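Local coordinates for protein N-acetyl-beta-D glucosaminidase (Rhizomucor miehei CAU432, PDB 4ZM6) that probably hydrolyses beta-linked N-acetylglucosamine through a family 3 glycoside hydrolase part and N-acetylates glucosamine through a GCN5-related part that binds acetyl-CoA, at residues A[739-742]-A[743-747]; A[484-487]-A[488-491]; A[334-337]-A[338-341]. All coordinates share one frame; numbering follows the deposited sequence.

Contact 1 (A[739-742]-A[743-747]); sequences YQHH and VELGD
D747 N reaches back past the end of helix 736-745 to H742 O (3.2 Å, N-H...O angle 169°), while G746 N bonds V743 O at 2.9 Å. These two backbone bonds make a Schellman motif, and the positive phi of G746 (79°) is the turn that lets the chain fold back on the last helical residues. Before the cap the bonding is that of an ordinary alpha-helix, V743 N donating to Y739 O at 3.0 Å and E744 N to Q740 O at 3.1 Å. The next bond in the series, from L745 N to H741 O, is weak.

H741 O also accepts from a water, at 3.0 Å. The same water donates to E744 OE1 (3.0 Å), tying the carboxylate to the backbone one turn behind, and it also lies over one face of the H741 imidazole near its rim. The E744 chain can curl round to this water because it bends at chi2 (-83°).

Apolar contact is slight: L745 CD1 comes obliquely to H741 CE1, 4.0 Å away. Separately, the V743 CG2 methyl rests against the carbonyl oxygen Y739 O.

The polar ends of Y739 and D747 are taken up by neighbouring parts of the chain. D747 OD2 forms a salt bridge with R779 and accepts a hydrogen bond from H776 N, and Y739 OH is hydrogen-bonded to S766 OG and C799 O. The H741 ring meets Y653, from the preceding N-acetyltransferase region, edge to face. Y739 and H742 pack on I768, so this flank of the helix lies against strand 763-771, whereas Q740 and V743 touch Y725 of helix 721-731.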
loop_
_atom_site.group_PDB
_atom_site.type_symbol
_atom_site.label_atom_id
_atom_site.label_comp_id
_atom_site.label_asym_id
_atom_site.label_seq_id
_atom_site.Cartn_x
_atom_site.Cartn_y
_atom_site.Cartn_z
ATOM N N TYR A 739 1.064 4.929 35.116
ATOM C CA TYR A 739 1.906 5.721 36.002
ATOM C C TYR A 739 3.088 6.283 35.211
ATOM O O TYR A 739 3.405 7.467 35.322
ATOM C CB TYR A 739 2.388 4.877 37.190
ATOM C CG TYR A 739 1.355 4.699 38.294
ATOM C CD1 TYR A 739 0.419 3.665 38.256
ATOM C CD2 TYR A 739 1.328 5.560 39.382
ATOM C CE1 TYR A 739 -0.516 3.506 39.273
ATOM C CE2 TYR A 739 0.403 5.412 40.400
ATOM C CZ TYR A 739 -0.516 4.385 40.349
ATOM O OH TYR A 739 -1.429 4.259 41.378
ATOM N N GLN A 740 3.711 5.437 34.393
ATOM C CA GLN A 740 4.819 5.857 33.524
ATOM C C GLN A 740 4.424 6.964 32.546
ATOM O O GLN A 740 5.229 7.848 32.233
ATOM C CB GLN A 740 5.361 4.665 32.731
ATOM C CG GLN A 740 6.210 3.710 33.553
ATOM C CD GLN A 740 6.672 2.504 32.761
ATOM O OE1 GLN A 740 6.033 2.110 31.788
ATOM N NE2 GLN A 740 7.785 1.906 33.178
ATOM N N HIS A 741 3.194 6.904 32.052
ATOM C CA HIS A 741 2.720 7.875 31.075
ATOM C C HIS A 741 2.639 9.264 31.713
ATOM O O HIS A 741 3.072 10.255 31.117
ATOM C CB HIS A 741 1.372 7.426 30.507
ATOM C CG HIS A 741 0.625 8.496 29.784
ATOM N ND1 HIS A 741 -0.042 9.505 30.443
ATOM C CD2 HIS A 741 0.411 8.702 28.466
ATOM C CE1 HIS A 741 -0.629 10.294 29.563
ATOM N NE2 HIS A 741 -0.372 9.828 28.355
ATOM N N HIS A 742 2.098 9.318 32.929
ATOM C CA HIS A 742 1.990 10.571 33.677
ATOM C C HIS A 742 3.372 11.123 34.055
ATOM O O HIS A 742 3.624 12.321 33.925
ATOM C CB HIS A 742 1.139 10.385 34.935
ATOM C CG HIS A 742 -0.212 9.794 34.672
ATOM N ND1 HIS A 742 -0.928 10.049 33.522
ATOM C CD2 HIS A 742 -0.985 8.970 35.418
ATOM C CE1 HIS A 742 -2.077 9.404 33.566
ATOM N NE2 HIS A 742 -2.139 8.742 34.707
ATOM N N VAL A 743 4.270 10.253 34.505
ATOM C CA VAL A 743 5.625 10.680 34.837
ATOM C C VAL A 743 6.305 11.340 33.637
ATOM O O VAL A 743 7.032 12.318 33.812
ATOM C CB VAL A 743 6.483 9.511 35.373
ATOM C CG1 VAL A 743 7.967 9.858 35.363
ATOM C CG2 VAL A 743 6.037 9.148 36.781
ATOM N N GLU A 744 6.059 10.828 32.431
ATOM C CA GLU A 744 6.638 11.417 31.221
ATOM C C GLU A 744 6.183 12.863 31.064
ATOM O O GLU A 744 6.963 13.703 30.622
ATOM C CB GLU A 744 6.267 10.599 29.983
ATOM C CG GLU A 744 7.054 10.940 28.723
ATOM C CD GLU A 744 6.498 12.130 27.968
ATOM O OE1 GLU A 744 5.257 12.296 27.913
ATOM O OE2 GLU A 744 7.310 12.914 27.425
ATOM N N LEU A 745 4.933 13.143 31.439
ATOM C CA LEU A 745 4.383 14.504 31.429
ATOM C C LEU A 745 4.768 15.366 32.649
ATOM O O LEU A 745 4.484 16.567 32.669
ATOM C CB LEU A 745 2.857 14.453 31.351
ATOM C CG LEU A 745 2.202 13.823 30.118
ATOM C CD1 LEU A 745 0.693 13.960 30.232
ATOM C CD2 LEU A 745 2.687 14.457 28.823
ATOM N N GLY A 746 5.384 14.760 33.664
ATOM C CA GLY A 746 5.783 15.480 34.875
ATOM C C GLY A 746 4.661 15.746 35.864
ATOM O O GLY A 746 4.753 16.661 36.676
ATOM N N ASP A 747 3.606 14.940 35.822
ATOM C CA ASP A 747 2.488 15.096 36.751
ATOM C C ASP A 747 2.735 14.319 38.039
ATOM O O ASP A 747 1.960 13.426 38.409
ATOM C CB ASP A 747 1.163 14.680 36.097
ATOM C CG ASP A 747 0.400 15.849 35.537
ATOM O OD1 ASP A 747 0.732 16.998 35.895
ATOM O OD2 ASP A 747 -0.546 15.627 34.747
HETATM O O HOH W 1 2.786 10.697 28.134
#

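Contact 2 (A[484-487]-A[488-491]); sequences YDQM and CFPQ
F489 N donates to Q486 O at 2.9 Å (N-H...O angle 148°), the shortest hydrogen bond between residues 484-487 and 488-491. It follows the same i to i-3 pattern as the bond from C488 N to D485 O (3.0 Å), which marks a short 3-10 turn in the connection between strands 475-479 and 494-497. These strands belong to a mixed six-stranded sheet, consistent with the alpha/beta sandwich domain that follows the barrel in many family 3 glycoside hydrolases. Both donors stand above the plane of the carbonyl they use, not on a lone pair. P490 can continue no such series: its nitrogen has no hydrogen, although P490 N lies 3.2 Å from Q486 O.

F489 folds back over the turn that precedes it. Its first torsion (chi1 39°) sets CG between the backbone N and the carbonyl carbon, and one face of the ring then comes down on the main chain of D485 and Q486. Q486 CA makes a CH-pi contact there, 4.0 Å from the F489 ring centroid and 25° off the normal. D485 O lies over the same face, also offset toward the rim, 3.3 Å from F489 CE2, while D485 CB approaches F489 CZ at 4.1 Å.

The turn is held beside the sheet by several partners. D485 OD2 accepts hydrogen bonds from T452 OG1 at the end of strand 447-452 and A455 N just after it, and F489 packs on V477 and on V465 of helix 459-471. Y484 OH is hydrogen-bonded to N138 of the glycoside hydrolase N-terminal region, so the turn also borders on that part of the chain. On the partly exposed flank, M487 CG passes 3.9 Å from C488 SG.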
loop_
_atom_site.group_PDB
_atom_site.type_symbol
_atom_site.label_atom_id
_atom_site.label_comp_id
_atom_site.label_asym_id
_atom_site.label_seq_id
_atom_site.Cartn_x
_atom_site.Cartn_y
_atom_site.Cartn_z
ATOM N N TYR A 484 -21.640 -14.142 -14.759
ATOM C CA TYR A 484 -21.298 -13.553 -16.059
ATOM C C TYR A 484 -22.334 -13.827 -17.167
ATOM O O TYR A 484 -22.285 -13.199 -18.225
ATOM C CB TYR A 484 -19.926 -14.053 -16.529
ATOM C CG TYR A 484 -18.773 -13.863 -15.547
ATOM C CD1 TYR A 484 -18.197 -12.610 -15.339
ATOM C CD2 TYR A 484 -18.236 -14.951 -14.864
ATOM C CE1 TYR A 484 -17.139 -12.445 -14.462
ATOM C CE2 TYR A 484 -17.179 -14.799 -13.985
ATOM C CZ TYR A 484 -16.630 -13.543 -13.785
ATOM O OH TYR A 484 -15.570 -13.400 -12.907
ATOM N N ASP A 485 -23.277 -14.734 -16.916
ATOM C CA ASP A 485 -24.169 -15.249 -17.964
ATOM C C ASP A 485 -24.818 -14.180 -18.855
ATOM O O ASP A 485 -25.037 -14.429 -20.045
ATOM C CB ASP A 485 -25.259 -16.142 -17.350
ATOM C CG ASP A 485 -24.709 -17.443 -16.780
ATOM O OD1 ASP A 485 -23.502 -17.714 -16.938
ATOM O OD2 ASP A 485 -25.487 -18.208 -16.170
ATOM N N GLN A 486 -25.119 -13.000 -18.299
ATOM C CA GLN A 486 -25.796 -11.947 -19.069
ATOM C C GLN A 486 -24.935 -11.390 -20.193
ATOM O O GLN A 486 -25.457 -10.761 -21.117
ATOM C CB GLN A 486 -26.283 -10.804 -18.173
ATOM C CG GLN A 486 -27.016 -9.710 -18.946
ATOM C CD GLN A 486 -27.755 -8.720 -18.069
ATOM O OE1 GLN A 486 -28.888 -8.352 -18.368
ATOM N NE2 GLN A 486 -27.115 -8.268 -16.996
ATOM N N MET A 487 -23.627 -11.623 -20.129
ATOM C CA MET A 487 -22.746 -11.265 -21.238
ATOM C C MET A 487 -23.228 -11.879 -22.560
ATOM O O MET A 487 -22.997 -11.308 -23.625
ATOM C CB MET A 487 -21.304 -11.690 -20.940
ATOM C CG MET A 487 -21.053 -13.184 -21.064
ATOM S SD MET A 487 -19.480 -13.673 -20.349
ATOM C CE MET A 487 -18.332 -12.938 -21.514
ATOM N N CYS A 488 -23.890 -13.035 -22.479
ATOM C CA CYS A 488 -24.460 -13.722 -23.646
ATOM C C CYS A 488 -25.837 -13.197 -24.101
ATOM O O CYS A 488 -26.303 -13.551 -25.184
ATOM C CB CYS A 488 -24.560 -15.226 -23.362
ATOM S SG CYS A 488 -22.976 -15.998 -22.945
ATOM N N PHE A 489 -26.489 -12.373 -23.282
ATOM C CA PHE A 489 -27.784 -11.783 -23.645
ATOM C C PHE A 489 -27.996 -10.404 -22.998
ATOM O O PHE A 489 -28.837 -10.248 -22.114
ATOM C CB PHE A 489 -28.933 -12.748 -23.301
ATOM C CG PHE A 489 -28.742 -13.503 -22.005
ATOM C CD1 PHE A 489 -29.130 -12.953 -20.789
ATOM C CD2 PHE A 489 -28.187 -14.777 -22.008
ATOM C CE1 PHE A 489 -28.959 -13.656 -19.603
ATOM C CE2 PHE A 489 -28.013 -15.478 -20.824
ATOM C CZ PHE A 489 -28.398 -14.916 -19.619
ATOM N N PRO A 490 -27.236 -9.389 -23.448
ATOM C CA PRO A 490 -27.357 -8.052 -22.845
ATOM C C PRO A 490 -28.696 -7.346 -23.098
ATOM O O PRO A 490 -28.986 -6.350 -22.446
ATOM C CB PRO A 490 -26.208 -7.256 -23.491
ATOM C CG PRO A 490 -25.344 -8.257 -24.180
ATOM C CD PRO A 490 -26.215 -9.424 -24.510
ATOM N N GLN A 491 -29.494 -7.855 -24.036
ATOM C CA GLN A 491 -30.824 -7.296 -24.318
ATOM C C GLN A 491 -31.750 -7.474 -23.112
ATOM O O GLN A 491 -32.656 -6.663 -22.893
ATOM C CB GLN A 491 -31.498 -7.953 -25.542
ATOM C CG GLN A 491 -30.590 -8.612 -26.583
ATOM C CD GLN A 491 -30.278 -10.082 -26.284
ATOM O OE1 GLN A 491 -31.132 -10.835 -25.800
ATOM N NE2 GLN A 491 -29.054 -10.497 -26.593
#

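Contact 3 (A[334-337]-A[338-341]); sequences AQLK and DQFL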
loop_
_atom_site.group_PDB
_atom_site.type_symbol
_atom_site.label_atom_id
_atom_site.label_comp_id
_atom_site.label_asym_id
_atom_site.label_seq_id
_atom_site.Cartn_x
_atom_site.Cartn_y
_atom_site.Cartn_z
ATOM N N ALA A 334 5.406 -31.748 12.152
ATOM C CA ALA A 334 5.320 -31.920 13.602
ATOM C C ALA A 334 4.817 -30.629 14.254
ATOM O O ALA A 334 3.847 -30.650 15.015
ATOM C CB ALA A 334 6.673 -32.314 14.176
ATOM N N GLN A 335 5.473 -29.514 13.937
ATOM C CA GLN A 335 5.048 -28.194 14.413
ATOM C C GLN A 335 3.568 -27.933 14.126
ATOM O O GLN A 335 2.829 -27.485 15.007
ATOM C CB GLN A 335 5.906 -27.087 13.779
ATOM C CG GLN A 335 7.225 -26.832 14.499
ATOM C CD GLN A 335 8.283 -26.197 13.603
ATOM O OE1 GLN A 335 8.620 -26.730 12.544
ATOM N NE2 GLN A 335 8.822 -25.062 14.034
ATOM N N LEU A 336 3.143 -28.225 12.898
ATOM C CA LEU A 336 1.758 -28.005 12.496
ATOM C C LEU A 336 0.804 -28.868 13.313
ATOM O O LEU A 336 -0.219 -28.382 13.788
ATOM C CB LEU A 336 1.571 -28.272 10.997
ATOM C CG LEU A 336 0.170 -28.007 10.425
ATOM C CD1 LEU A 336 -0.357 -26.649 10.849
ATOM C CD2 LEU A 336 0.163 -28.113 8.910
ATOM N N LYS A 337 1.145 -30.140 13.489
ATOM C CA LYS A 337 0.345 -31.035 14.327
ATOM C C LYS A 337 0.305 -30.583 15.789
ATOM O O LYS A 337 -0.748 -30.609 16.418
ATOM C CB LYS A 337 0.854 -32.479 14.232
ATOM C CG LYS A 337 0.495 -33.160 12.920
ATOM C CD LYS A 337 0.591 -34.670 13.016
ATOM C CE LYS A 337 0.127 -35.320 11.722
ATOM N NZ LYS A 337 -0.231 -36.751 11.903
ATOM N N ASP A 338 1.449 -30.156 16.319
ATOM C CA ASP A 338 1.531 -29.674 17.704
ATOM C C ASP A 338 0.696 -28.414 17.940
ATOM O O ASP A 338 0.250 -28.166 19.062
ATOM C CB ASP A 338 2.987 -29.407 18.107
ATOM C CG ASP A 338 3.806 -30.683 18.245
ATOM O OD1 ASP A 338 3.219 -31.750 18.517
ATOM O OD2 ASP A 338 5.040 -30.623 18.086
ATOM N N GLN A 339 0.495 -27.621 16.889
ATOM C CA GLN A 339 -0.329 -26.418 16.978
ATOM C C GLN A 339 -1.808 -26.756 17.171
ATOM O O GLN A 339 -2.518 -26.047 17.877
ATOM C CB GLN A 339 -0.144 -25.545 15.728
ATOM C CG GLN A 339 -0.667 -24.120 15.887
ATOM C CD GLN A 339 -0.452 -23.245 14.659
ATOM O OE1 GLN A 339 -1.243 -22.337 14.388
ATOM N NE2 GLN A 339 0.621 -23.506 13.914
ATOM N N PHE A 340 -2.266 -27.838 16.548
ATOM C CA PHE A 340 -3.694 -28.157 16.504
ATOM C C PHE A 340 -4.107 -29.476 17.166
ATOM O O PHE A 340 -5.277 -29.637 17.515
ATOM C CB PHE A 340 -4.164 -28.183 15.045
ATOM C CG PHE A 340 -4.174 -26.836 14.380
ATOM C CD1 PHE A 340 -5.259 -25.983 14.527
ATOM C CD2 PHE A 340 -3.108 -26.427 13.591
ATOM C CE1 PHE A 340 -5.279 -24.746 13.908
ATOM C CE2 PHE A 340 -3.121 -25.191 12.970
ATOM C CZ PHE A 340 -4.207 -24.348 13.129
ATOM N N LEU A 341 -3.174 -30.412 17.339
ATOM C CA LEU A 341 -3.528 -31.793 17.686
ATOM C C LEU A 341 -2.971 -32.245 19.035
ATOM O O LEU A 341 -1.818 -31.984 19.362
ATOM C CB LEU A 341 -3.053 -32.754 16.586
ATOM C CG LEU A 341 -3.432 -32.381 15.146
ATOM C CD1 LEU A 341 -2.844 -33.368 14.153
ATOM C CD2 LEU A 341 -4.939 -32.302 14.975
#
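K337 and L341 form the close-packed side of this last turn of helix 323-340. L341 CD1 lies obliquely against the stem of the lysine, 3.6 Å from K337 CG, with K337 CB and CD also in touch. Above CB the lysine is fully extended, its CG anti to the carbonyl carbon (chi1 -74°), and this carries NZ away from the helix to hydrogen bonds with P74 O and G40 O. The aliphatic stem thus serves as packing surface for L341 while the buried ammonium is satisfied by main-chain carbonyls; both residues also touch F76.

The backbone changes character along the turn. D338 N bonds A334 O at 2.8 Å, nearly straight along the carbonyl, as in a regular alpha-helix. By contrast, K337 O takes two donors: L341 N, close to the direction of the C=O bond, and F340 N (3.2 Å), well above the carbonyl plane. L336 O has weak bonds from Q339 N and F340 N, and the F340 ring turns its edge to this oxygen, with CD2 3.5 Å from L336 O.

The buried L336 meets the partly exposed F340 through CD1, 3.8 Å from F340 CE2. The loose side lies at Q335, D338 and Q339, which are exposed to solvent; there Q339 CB rests 3.4 Å from L336 O, and D338 OD1 forms a salt bridge with R73.

Most of the outside partners, among them G40, P74 and F76, sit where parallel strands begin. The helix end therefore lies at the N-terminal ends of the strands, the side opposite the usual active-site face of a TIM barrel, as expected in the glycoside hydrolase family 3 N-terminal domain.

The three contacts follow one another along the chain without nesting or crossing, and each joins residues a few positions apart. Contact 3 comes first, ending helix 323-340 at the N-terminal ends of the strands of the barrel-type sheet. The chain then enters the six-stranded mixed sheet, where contact 2 shapes the connection from strand 475-479 to strand 494-497; the two centres are about 48 Å apart. Beyond it lie the residues of the acetyl-CoA pocket, between 520 and 676, before contact 1 ends helix 736-745 in the last N-acetyltransferase region. Contacts 1 and 2, with centres about 66 Å apart, stand on opposite sides of the chain's centre, and none of the three touches another.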